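Local coordinates for N-acetyltransferase domain-containing protein (Deinococcus radiodurans, PDB 3S6F), which binds coenzyme A in a GNAT-type fold and probably transfers acetyl groups from acetyl-CoA to an amine of a substrate not yet identified, at residues V19-G25 with P37-W41; A47-V51 with F63-S68; I76-V81 with L94-L99. All blocks are in the same frame, centred on the assembly; numbering follows the deposited sequence.

Interaction 1: V19-G25 with P37-W41; sequences VTPAQLG and PETLW
P21 and E38 bring the two backbones to 5.0 Å between CA atoms, where the short 3-10 turn 21-23 leans on the first turn of helix 37-46. One hydrogen bond crosses the contact: NE1 of W41 donates to the carbonyl O of V19 at 2.9 Å with an N-H...O angle of 159°. The oxygen lies almost in the indole plane, while the donor stands above the carbonyl plane of V19. With chi1 at -163°, CG opposite the main-chain N, W41 turns its pyrrole edge toward the loop. CD1 of L24 touches both CD1 and CA of W41, and P21 CD meets W41 CD1 obliquely at 3.8 Å. Deeper in, CD2 of L24 and CD2 of L40 meet at 4.1 Å with their side chains nearly at right angles. P37 CB sits 3.2 Å from the O of P21, and its CG packs on CA of G25. A leucine here has no ring N-H, so the V19 carbonyl would probably lose its partner across the contact and CD1 of L24 part of its cover. Apolar packing thus seats the loop on the helix start, and one directional bond ties the V19 carbonyl to the indole.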
loop_
_atom_site.group_PDB
_atom_site.type_symbol
_atom_site.label_atom_id
_atom_site.label_comp_id
_atom_site.label_asym_id
_atom_site.label_seq_id
_atom_site.Cartn_x
_atom_site.Cartn_y
_atom_site.Cartn_z
ATOM N N VAL A 19 -17.852 -14.392 10.361
ATOM C CA VAL A 19 -16.543 -15.025 10.175
ATOM C C VAL A 19 -15.802 -15.045 11.496
ATOM O O VAL A 19 -15.574 -13.992 12.109
ATOM C CB VAL A 19 -15.702 -14.236 9.168
ATOM C CG1 VAL A 19 -14.298 -14.870 8.980
ATOM C CG2 VAL A 19 -16.419 -14.109 7.834
ATOM N N THR A 20 -15.426 -16.240 11.935
ATOM C CA THR A 20 -14.636 -16.383 13.130
ATOM C C THR A 20 -13.183 -16.689 12.781
ATOM O O THR A 20 -12.894 -17.142 11.683
ATOM C CB THR A 20 -15.183 -17.559 13.971
ATOM O OG1 THR A 20 -14.997 -18.765 13.214
ATOM C CG2 THR A 20 -16.669 -17.347 14.330
ATOM N N PRO A 21 -12.271 -16.543 13.751
ATOM C CA PRO A 21 -10.893 -17.003 13.510
ATOM C C PRO A 21 -10.824 -18.488 13.161
ATOM O O PRO A 21 -10.001 -18.900 12.343
ATOM C CB PRO A 21 -10.161 -16.650 14.805
ATOM C CG PRO A 21 -10.914 -15.475 15.293
ATOM C CD PRO A 21 -12.367 -15.729 14.973
ATOM N N ALA A 22 -11.727 -19.284 13.728
ATOM C CA ALA A 22 -11.807 -20.718 13.411
ATOM C C ALA A 22 -12.104 -21.010 11.960
ATOM O O ALA A 22 -11.924 -22.145 11.543
ATOM C CB ALA A 22 -12.845 -21.438 14.276
ATOM N N GLN A 23 -12.616 -20.034 11.220
ATOM C CA GLN A 23 -12.923 -20.134 9.807
ATOM C C GLN A 23 -11.841 -19.531 8.910
ATOM O O GLN A 23 -11.961 -19.586 7.700
ATOM C CB GLN A 23 -14.262 -19.487 9.503
ATOM C CG GLN A 23 -15.402 -20.281 10.162
ATOM C CD GLN A 23 -16.730 -19.616 10.119
ATOM O OE1 GLN A 23 -16.813 -18.413 10.327
ATOM N NE2 GLN A 23 -17.798 -20.397 9.927
ATOM N N LEU A 24 -10.765 -19.022 9.498
ATOM C CA LEU A 24 -9.652 -18.372 8.808
ATOM C C LEU A 24 -8.370 -19.197 8.889
ATOM O O LEU A 24 -7.303 -18.691 8.581
ATOM C CB LEU A 24 -9.435 -16.953 9.372
ATOM C CG LEU A 24 -10.476 -15.935 8.927
ATOM C CD1 LEU A 24 -10.356 -14.677 9.786
ATOM C CD2 LEU A 24 -10.325 -15.555 7.474
ATOM N N GLY A 25 -8.455 -20.464 9.265
ATOM C CA GLY A 25 -7.320 -21.333 9.210
ATOM C C GLY A 25 -6.981 -21.781 7.801
ATOM O O GLY A 25 -7.817 -21.739 6.889
ATOM N N PRO A 37 -4.685 -17.524 12.784
ATOM C CA PRO A 37 -6.015 -17.137 12.267
ATOM C C PRO A 37 -6.598 -15.944 13.004
ATOM O O PRO A 37 -7.269 -15.121 12.398
ATOM C CB PRO A 37 -6.812 -18.410 12.448
ATOM C CG PRO A 37 -5.755 -19.516 12.328
ATOM C CD PRO A 37 -4.580 -18.976 13.067
ATOM N N GLU A 38 -6.333 -15.854 14.300
ATOM C CA GLU A 38 -6.770 -14.703 15.085
ATOM C C GLU A 38 -6.124 -13.417 14.575
ATOM O O GLU A 38 -6.790 -12.374 14.434
ATOM C CB GLU A 38 -6.442 -14.913 16.566
ATOM C CG GLU A 38 -7.233 -16.045 17.243
ATOM C CD GLU A 38 -6.817 -17.513 16.877
ATOM O OE1 GLU A 38 -5.679 -17.841 16.357
ATOM O OE2 GLU A 38 -7.698 -18.402 17.135
ATOM N N THR A 39 -4.827 -13.469 14.259
ATOM C CA THR A 39 -4.152 -12.327 13.695
ATOM C C THR A 39 -4.672 -11.981 12.312
ATOM O O THR A 39 -4.828 -10.807 11.975
ATOM C CB THR A 39 -2.627 -12.496 13.735
ATOM O OG1 THR A 39 -2.264 -12.618 15.121
ATOM C CG2 THR A 39 -1.911 -11.300 13.103
ATOM N N LEU A 40 -4.932 -12.983 11.480
ATOM C CA LEU A 40 -5.532 -12.739 10.177
ATOM C C LEU A 40 -6.863 -11.993 10.303
ATOM O O LEU A 40 -7.142 -11.079 9.546
ATOM C CB LEU A 40 -5.636 -14.036 9.365
ATOM C CG LEU A 40 -6.269 -13.896 7.965
ATOM C CD1 LEU A 40 -5.609 -12.824 7.112
ATOM C CD2 LEU A 40 -6.239 -15.249 7.245
ATOM N N TRP A 41 -7.678 -12.396 11.274
ATOM C CA TRP A 41 -8.932 -11.699 11.501
ATOM C C TRP A 41 -8.658 -10.213 11.763
ATOM O O TRP A 41 -9.296 -9.325 11.193
ATOM C CB TRP A 41 -9.670 -12.367 12.687
ATOM C CG TRP A 41 -11.127 -12.040 12.815
ATOM C CD1 TRP A 41 -12.157 -12.848 12.448
ATOM C CD2 TRP A 41 -11.717 -10.843 13.317
ATOM N NE1 TRP A 41 -13.342 -12.243 12.678
ATOM C CE2 TRP A 41 -13.124 -11.013 13.226
ATOM C CE3 TRP A 41 -11.223 -9.649 13.843
ATOM C CZ2 TRP A 41 -14.007 -10.052 13.613
ATOM C CZ3 TRP A 41 -12.135 -8.682 14.233
ATOM C CH2 TRP A 41 -13.513 -8.896 14.078
#

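Interaction 2: A47-V51 with F63-S68; sequences AAVFV and FVNALS
V51 and V64 form an antiparallel hydrogen-bonded pair joined in both directions: V51 N to V64 O at 3.0 Å and V64 N to V51 O at 3.1 Å, the first in the carbonyl plane of its acceptor and the second almost along its C=O axis. Strands 49-51 and 63-68 run at 169°, as in the beta hairpin they belong to. Toward A48 the pairing becomes irregular. A48 and V49 both face A66 in a classic beta bulge, and A66 O receives weak bonds from the N atoms of A48 and V49, while A66 N gives V49 O another weak bond, bent to 130°. A CA-H...O contact, F63 CA to V51 O at 3.3 Å, supplements these bonds; F50 CB also lies close to V64 O, at 3.2 Å.

Apolar contacts divide by sheet face. On the face of V49, V51, V64 and A66, V51 CB meets V64 CG1 at 3.9 Å, these two valines lying side by side and pointing the same way; V49 CG2 touches A66 CB. This face packs on helix 90-102, with V51 on L94 and V64 on V98. On the face of F50 and N65, A47 CB rests on N65 CB. F50 CG sits between its backbone N and carbonyl carbon (chi1 62°), and the ring leads away from strand 63-68 to L44 of helix 37-46 and to L16. At the bulge, A48 CB abuts S68 CB at 3.6 Å.

The two segments are therefore joined unevenly: the reciprocal bonds of V51 and V64 are regular, whereas at the bulge a single carbonyl, that of A66, is shared by two consecutive amides through weak bonds.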
loop_
_atom_site.group_PDB
_atom_site.type_symbol
_atom_site.label_atom_id
_atom_site.label_comp_id
_atom_site.label_asym_id
_atom_site.label_seq_id
_atom_site.Cartn_x
_atom_site.Cartn_y
_atom_site.Cartn_z
ATOM N N ALA A 47 -7.765 -3.674 7.387
ATOM C CA ALA A 47 -7.659 -3.367 5.968
ATOM C C ALA A 47 -8.616 -2.221 5.610
ATOM O O ALA A 47 -9.670 -2.071 6.222
ATOM C CB ALA A 47 -7.976 -4.614 5.128
ATOM N N ALA A 48 -8.313 -1.485 4.557
ATOM C CA ALA A 48 -9.332 -0.578 4.003
ATOM C C ALA A 48 -10.528 -1.361 3.505
ATOM O O ALA A 48 -11.681 -1.048 3.823
ATOM C CB ALA A 48 -8.763 0.305 2.901
ATOM N N VAL A 49 -10.275 -2.368 2.675
ATOM C CA VAL A 49 -11.289 -3.252 2.113
ATOM C C VAL A 49 -10.668 -4.629 1.983
ATOM O O VAL A 49 -9.433 -4.798 1.950
ATOM C CB VAL A 49 -11.843 -2.764 0.741
ATOM C CG1 VAL A 49 -12.546 -1.399 0.844
ATOM C CG2 VAL A 49 -10.749 -2.776 -0.324
ATOM N N PHE A 50 -11.518 -5.624 1.852
ATOM C CA PHE A 50 -11.085 -7.002 1.618
ATOM C C PHE A 50 -12.219 -7.777 0.991
ATOM O O PHE A 50 -13.376 -7.337 1.038
ATOM C CB PHE A 50 -10.586 -7.680 2.916
ATOM C CG PHE A 50 -11.640 -7.776 3.961
ATOM C CD1 PHE A 50 -12.541 -8.835 3.993
ATOM C CD2 PHE A 50 -11.758 -6.794 4.933
ATOM C CE1 PHE A 50 -13.520 -8.910 4.961
ATOM C CE2 PHE A 50 -12.746 -6.882 5.896
ATOM C CZ PHE A 50 -13.623 -7.942 5.904
ATOM N N VAL A 51 -11.882 -8.937 0.419
ATOM C CA VAL A 51 -12.880 -9.861 -0.110
ATOM C C VAL A 51 -12.543 -11.269 0.373
ATOM O O VAL A 51 -11.383 -11.657 0.307
ATOM C CB VAL A 51 -12.985 -9.843 -1.653
ATOM C CG1 VAL A 51 -14.187 -10.668 -2.136
ATOM C CG2 VAL A 51 -13.079 -8.411 -2.199
ATOM N N PHE A 63 -8.809 -15.258 0.108
ATOM C CA PHE A 63 -9.003 -13.875 0.549
ATOM C C PHE A 63 -8.045 -12.991 -0.177
ATOM O O PHE A 63 -7.011 -13.411 -0.711
ATOM C CB PHE A 63 -8.853 -13.697 2.077
ATOM C CG PHE A 63 -7.424 -13.682 2.563
ATOM C CD1 PHE A 63 -6.727 -14.837 2.776
ATOM C CD2 PHE A 63 -6.789 -12.470 2.743
ATOM C CE1 PHE A 63 -5.410 -14.795 3.176
ATOM C CE2 PHE A 63 -5.485 -12.432 3.185
ATOM C CZ PHE A 63 -4.792 -13.586 3.364
ATOM N N VAL A 64 -8.359 -11.697 -0.151
ATOM C CA VAL A 64 -7.475 -10.622 -0.612
ATOM C C VAL A 64 -7.760 -9.418 0.271
ATOM O O VAL A 64 -8.921 -9.160 0.630
ATOM C CB VAL A 64 -7.709 -10.306 -2.095
ATOM C CG1 VAL A 64 -9.151 -9.878 -2.387
ATOM C CG2 VAL A 64 -6.721 -9.303 -2.635
ATOM N N ASN A 65 -6.727 -8.657 0.612
ATOM C CA ASN A 65 -6.918 -7.419 1.352
ATOM C C ASN A 65 -6.308 -6.245 0.610
ATOM O O ASN A 65 -5.517 -6.411 -0.319
ATOM C CB ASN A 65 -6.379 -7.496 2.795
ATOM C CG ASN A 65 -4.850 -7.568 2.876
ATOM O OD1 ASN A 65 -4.205 -8.112 1.987
ATOM N ND2 ASN A 65 -4.306 -7.089 4.001
ATOM N N ALA A 66 -6.628 -5.034 1.075
ATOM C CA ALA A 66 -6.102 -3.835 0.451
ATOM C C ALA A 66 -5.999 -2.721 1.485
ATOM O O ALA A 66 -6.871 -2.558 2.361
ATOM C CB ALA A 66 -6.934 -3.377 -0.743
ATOM N N LEU A 67 -4.961 -1.920 1.306
ATOM C CA LEU A 67 -4.764 -0.642 2.001
ATOM C C LEU A 67 -5.171 0.449 1.039
ATOM O O LEU A 67 -4.973 0.312 -0.172
ATOM C CB LEU A 67 -3.285 -0.471 2.365
ATOM C CG LEU A 67 -2.585 -1.696 2.973
ATOM C CD1 LEU A 67 -1.105 -1.363 3.220
ATOM C CD2 LEU A 67 -3.277 -2.251 4.227
ATOM N N SER A 68 -5.715 1.563 1.528
ATOM C CA SER A 68 -6.152 2.626 0.639
ATOM C C SER A 68 -6.283 3.940 1.397
ATOM O O SER A 68 -6.583 3.933 2.592
ATOM C CB SER A 68 -7.537 2.255 0.079
ATOM O OG SER A 68 -7.939 3.221 -0.872
#

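Interaction 3: I76-V81 with L94-L99; sequences IPLLEV and LMRRVL. With COA (coenzyme A), chain B.
I76, L79 and V81 pack on L94, M95 and V98 in the beta-alpha-beta unit of the GNAT fold, where strand 73-81 leads through the CoA-binding turn into helix 90-102. Strand 79-81 and helix 94-99 approach to 10.5 Å between axes at 141°, and no hydrogen bond joins them; aliphatic side chains fill the interface.

M95, present as selenomethionine, is bent. Its CB points past the strand, but turns at chi2 (-66°) and chi3 fold the chain back, carrying SE close to I76 CD1 and L79 CD2 and setting CE 3.8 Å from I76 CD1. I76 is extended at chi2, and its CD1 also meets V98 CG1 tip to tip at 3.9 Å. L79 directs its two branches differently: CD1 lies against CB of L94, whereas CD2 meets CG of M95 at 3.9 Å and also touches the pantetheine methyl carbon CDP of coenzyme A. The same side chain thus belongs to the hydrophobic core and the cofactor pocket. CD1 of L94 touches V81 CG2, which itself approaches the pyrophosphate oxygen O5A of coenzyme A. F119 and Y120 of helix 117-122 also cover L79, while E80, pointing away from helix 90-102, is held through both carboxylate oxygens by the backbone N atoms of F28 and E29.

The strand's backbone edge grips the pantetheine arm as another strand would be gripped, with an acceptor and a donor two residues apart. L79 O receives coenzyme A N4P at 2.9 Å, and V81 N donates to coenzyme A O9P at 2.9 Å in a nearly straight bond, 177° at the hydrogen.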
loop_
_atom_site.group_PDB
_atom_site.type_symbol
_atom_site.label_atom_id
_atom_site.label_comp_id
_atom_site.label_asym_id
_atom_site.label_seq_id
_atom_site.Cartn_x
_atom_site.Cartn_y
_atom_site.Cartn_z
ATOM N N ILE A 76 -2.196 -3.802 -2.426
ATOM C CA ILE A 76 -2.769 -5.126 -2.146
ATOM C C ILE A 76 -1.711 -6.003 -1.486
ATOM O O ILE A 76 -0.875 -6.560 -2.185
ATOM C CB ILE A 76 -3.335 -5.772 -3.417
ATOM C CG1 ILE A 76 -4.487 -4.832 -3.979
ATOM C CG2 ILE A 76 -3.858 -7.189 -3.126
ATOM C CD1 ILE A 76 -5.040 -5.173 -5.341
ATOM N N PRO A 77 -1.688 -6.084 -0.145
ATOM C CA PRO A 77 -0.619 -6.844 0.492
ATOM C C PRO A 77 -0.660 -8.345 0.293
ATOM O O PRO A 77 0.389 -8.973 0.157
ATOM C CB PRO A 77 -0.774 -6.472 1.989
ATOM C CG PRO A 77 -1.475 -5.142 1.983
ATOM C CD PRO A 77 -2.436 -5.261 0.827
ATOM N N LEU A 78 -1.855 -8.919 0.386
ATOM C CA LEU A 78 -2.051 -10.371 0.451
ATOM C C LEU A 78 -3.144 -10.825 -0.480
ATOM O O LEU A 78 -4.228 -10.234 -0.513
ATOM C CB LEU A 78 -2.407 -10.806 1.875
ATOM C CG LEU A 78 -1.443 -10.461 3.005
ATOM C CD1 LEU A 78 -2.120 -10.730 4.356
ATOM C CD2 LEU A 78 -0.104 -11.208 2.867
ATOM N N LEU A 79 -2.891 -11.919 -1.184
ATOM C CA LEU A 79 -3.864 -12.643 -1.994
ATOM C C LEU A 79 -3.543 -14.119 -1.833
ATOM O O LEU A 79 -2.416 -14.528 -2.121
ATOM C CB LEU A 79 -3.764 -12.235 -3.466
ATOM C CG LEU A 79 -4.564 -13.079 -4.468
ATOM C CD1 LEU A 79 -6.067 -12.859 -4.304
ATOM C CD2 LEU A 79 -4.090 -12.806 -5.894
ATOM N N GLU A 80 -4.520 -14.929 -1.444
ATOM C CA GLU A 80 -4.248 -16.346 -1.330
ATOM C C GLU A 80 -5.527 -17.133 -1.474
ATOM O O GLU A 80 -6.578 -16.804 -0.941
ATOM C CB GLU A 80 -3.599 -16.703 0.011
ATOM C CG GLU A 80 -3.071 -18.127 0.076
ATOM C CD GLU A 80 -2.261 -18.412 1.341
ATOM O OE1 GLU A 80 -2.230 -17.541 2.242
ATOM O OE2 GLU A 80 -1.678 -19.522 1.434
ATOM N N VAL A 81 -5.403 -18.224 -2.234
ATOM C CA VAL A 81 -6.431 -19.247 -2.379
ATOM C C VAL A 81 -5.827 -20.538 -1.866
ATOM O O VAL A 81 -4.696 -20.882 -2.198
ATOM C CB VAL A 81 -6.901 -19.385 -3.852
ATOM C CG1 VAL A 81 -7.806 -20.587 -4.058
ATOM C CG2 VAL A 81 -7.569 -18.076 -4.319
ATOM N N LEU A 94 -11.204 -12.861 -7.034
ATOM C CA LEU A 94 -10.926 -12.069 -5.847
ATOM C C LEU A 94 -10.295 -10.737 -6.218
ATOM O O LEU A 94 -10.627 -9.694 -5.649
ATOM C CB LEU A 94 -10.043 -12.864 -4.896
ATOM C CG LEU A 94 -10.769 -13.964 -4.114
ATOM C CD1 LEU A 94 -9.738 -14.906 -3.461
ATOM C CD2 LEU A 94 -11.728 -13.393 -3.087
HETATM N N MSE A 95 -9.323 -10.767 -7.136
HETATM C CA MSE A 95 -8.699 -9.529 -7.579
HETATM C C MSE A 95 -9.705 -8.572 -8.234
HETATM O O MSE A 95 -9.733 -7.372 -7.932
HETATM C CB MSE A 95 -7.543 -9.828 -8.536
HETATM C CG MSE A 95 -6.293 -10.327 -7.881
HETATM SE SE MSE A 95 -5.443 -9.021 -6.723
HETATM C CE MSE A 95 -4.997 -7.710 -8.130
ATOM N N ARG A 96 -10.540 -9.091 -9.132
ATOM C CA ARG A 96 -11.537 -8.215 -9.737
ATOM C C ARG A 96 -12.455 -7.618 -8.658
ATOM O O ARG A 96 -12.788 -6.425 -8.690
ATOM C CB ARG A 96 -12.366 -8.988 -10.773
ATOM C CG ARG A 96 -11.648 -9.311 -12.074
ATOM C CD ARG A 96 -12.593 -9.881 -13.128
ATOM N NE ARG A 96 -13.015 -11.212 -12.793
ATOM C CZ ARG A 96 -12.341 -12.316 -13.131
ATOM N NH1 ARG A 96 -11.225 -12.264 -13.876
ATOM N NH2 ARG A 96 -12.835 -13.469 -12.721
ATOM N N ARG A 97 -12.876 -8.442 -7.697
ATOM C CA ARG A 97 -13.773 -7.961 -6.654
ATOM C C ARG A 97 -13.111 -6.935 -5.747
ATOM O O ARG A 97 -13.768 -5.979 -5.355
ATOM C CB ARG A 97 -14.341 -9.130 -5.868
ATOM C CG ARG A 97 -15.394 -9.894 -6.681
ATOM C CD ARG A 97 -15.808 -11.166 -5.989
ATOM N NE ARG A 97 -16.867 -11.865 -6.712
ATOM C CZ ARG A 97 -18.163 -11.736 -6.456
ATOM N NH1 ARG A 97 -18.618 -10.958 -5.486
ATOM N NH2 ARG A 97 -19.015 -12.466 -7.176
ATOM N N VAL A 98 -11.833 -7.096 -5.407
ATOM C CA VAL A 98 -11.202 -6.104 -4.527
ATOM C C VAL A 98 -10.991 -4.783 -5.277
ATOM O O VAL A 98 -11.126 -3.707 -4.691
ATOM C CB VAL A 98 -9.911 -6.624 -3.867
ATOM C CG1 VAL A 98 -8.682 -6.583 -4.773
ATOM C CG2 VAL A 98 -9.658 -5.856 -2.563
ATOM N N LEU A 99 -10.726 -4.872 -6.589
ATOM C CA LEU A 99 -10.593 -3.660 -7.385
ATOM C C LEU A 99 -11.931 -2.913 -7.432
ATOM O O LEU A 99 -11.954 -1.686 -7.324
ATOM C CB LEU A 99 -10.035 -3.975 -8.784
ATOM C CG LEU A 99 -8.595 -4.471 -8.807
ATOM C CD1 LEU A 99 -8.242 -5.027 -10.191
ATOM C CD2 LEU A 99 -7.625 -3.397 -8.374
HETATM N N1A COA B . 3.779 -20.021 -10.799
HETATM C C2A COA B . 3.325 -20.005 -12.101
HETATM N N3A COA B . 2.029 -19.670 -12.417
HETATM C C4A COA B . 1.180 -19.370 -11.402
HETATM C C5A COA B . 1.605 -19.410 -10.078
HETATM C C6A COA B . 2.930 -19.713 -9.772
HETATM N N6A COA B . 3.390 -19.720 -8.515
HETATM N N7A COA B . 0.540 -19.073 -9.303
HETATM C C8A COA B . -0.516 -18.847 -10.115
HETATM N N9A COA B . -0.140 -19.029 -11.415
HETATM C C1B COA B . -0.963 -18.839 -12.608
HETATM C C2B COA B . -1.127 -20.124 -13.409
HETATM O O2B COA B . -1.209 -19.725 -14.742
HETATM C C3B COA B . -2.476 -20.687 -12.989
HETATM O O3B COA B . -3.079 -21.533 -13.953
HETATM P P3B COA B . -2.946 -23.147 -13.826
HETATM O O7A COA B . -1.470 -23.452 -13.858
HETATM O O8A COA B . -3.558 -23.562 -12.512
HETATM O O9A COA B . -3.694 -23.690 -15.020
HETATM C C4B COA B . -3.229 -19.384 -12.773
HETATM O O4B COA B . -2.273 -18.472 -12.249
HETATM C C5B COA B . -4.401 -19.520 -11.819
HETATM O O5B COA B . -5.230 -18.379 -11.949
HETATM P P1A COA B . -6.622 -18.375 -11.129
HETATM O O1A COA B . -7.318 -17.130 -11.551
HETATM O O2A COA B . -7.362 -19.676 -11.244
HETATM O O3A COA B . -6.076 -18.131 -9.650
HETATM P P2A COA B . -5.958 -19.171 -8.432
HETATM O O4A COA B . -5.261 -20.399 -8.881
HETATM O O5A COA B . -7.307 -19.309 -7.818
HETATM O O6A COA B . -5.065 -18.290 -7.456
HETATM C CBP COA B . -2.953 -17.472 -6.691
HETATM C CCP COA B . -3.834 -17.724 -7.904
HETATM C CDP COA B . -3.687 -16.528 -5.720
HETATM C CEP COA B . -1.646 -16.793 -7.157
HETATM C CAP COA B . -2.677 -18.850 -6.062
HETATM O OAP COA B . -1.791 -19.605 -6.867
HETATM C C9P COA B . -2.066 -18.700 -4.688
HETATM O O9P COA B . -2.839 -18.548 -3.619
HETATM N N8P COA B . -0.752 -18.778 -4.532
HETATM C C7P COA B . -0.116 -18.639 -3.227
HETATM C C6P COA B . -0.057 -17.194 -2.710
HETATM C C5P COA B . 0.423 -16.268 -3.790
HETATM O O5P COA B . 1.424 -16.564 -4.448
HETATM N N4P COA B . -0.289 -15.143 -3.951
HETATM C C3P COA B . 0.160 -14.034 -4.759
HETATM C C2P COA B . 0.618 -12.922 -3.816
HETATM S S1P COA B . 2.166 -13.317 -2.936
#

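Overall arrangement
The three contacts come in series along the chain, all in the same GNAT domain. Interactions 2 and 3 are neighbours, their centres about 7 Å apart, and join through adjacent strands 60-68 and 73-81 of one sheet: F63 N lies 2.9 Å from E80 O in a probable hydrogen bond. Interaction 1 lies farther out, its centre about 15 Å from that of interaction 2 and about 17 Å from that of interaction 3, but L40 of helix 37-46 reaches F63. Helices 37-46 and 90-102 pack against different faces of strand 60-68. The hairpin thus connects the outer loop-helix contact with the cofactor-binding unit, and interactions 2 and 3 also touch the second subunit.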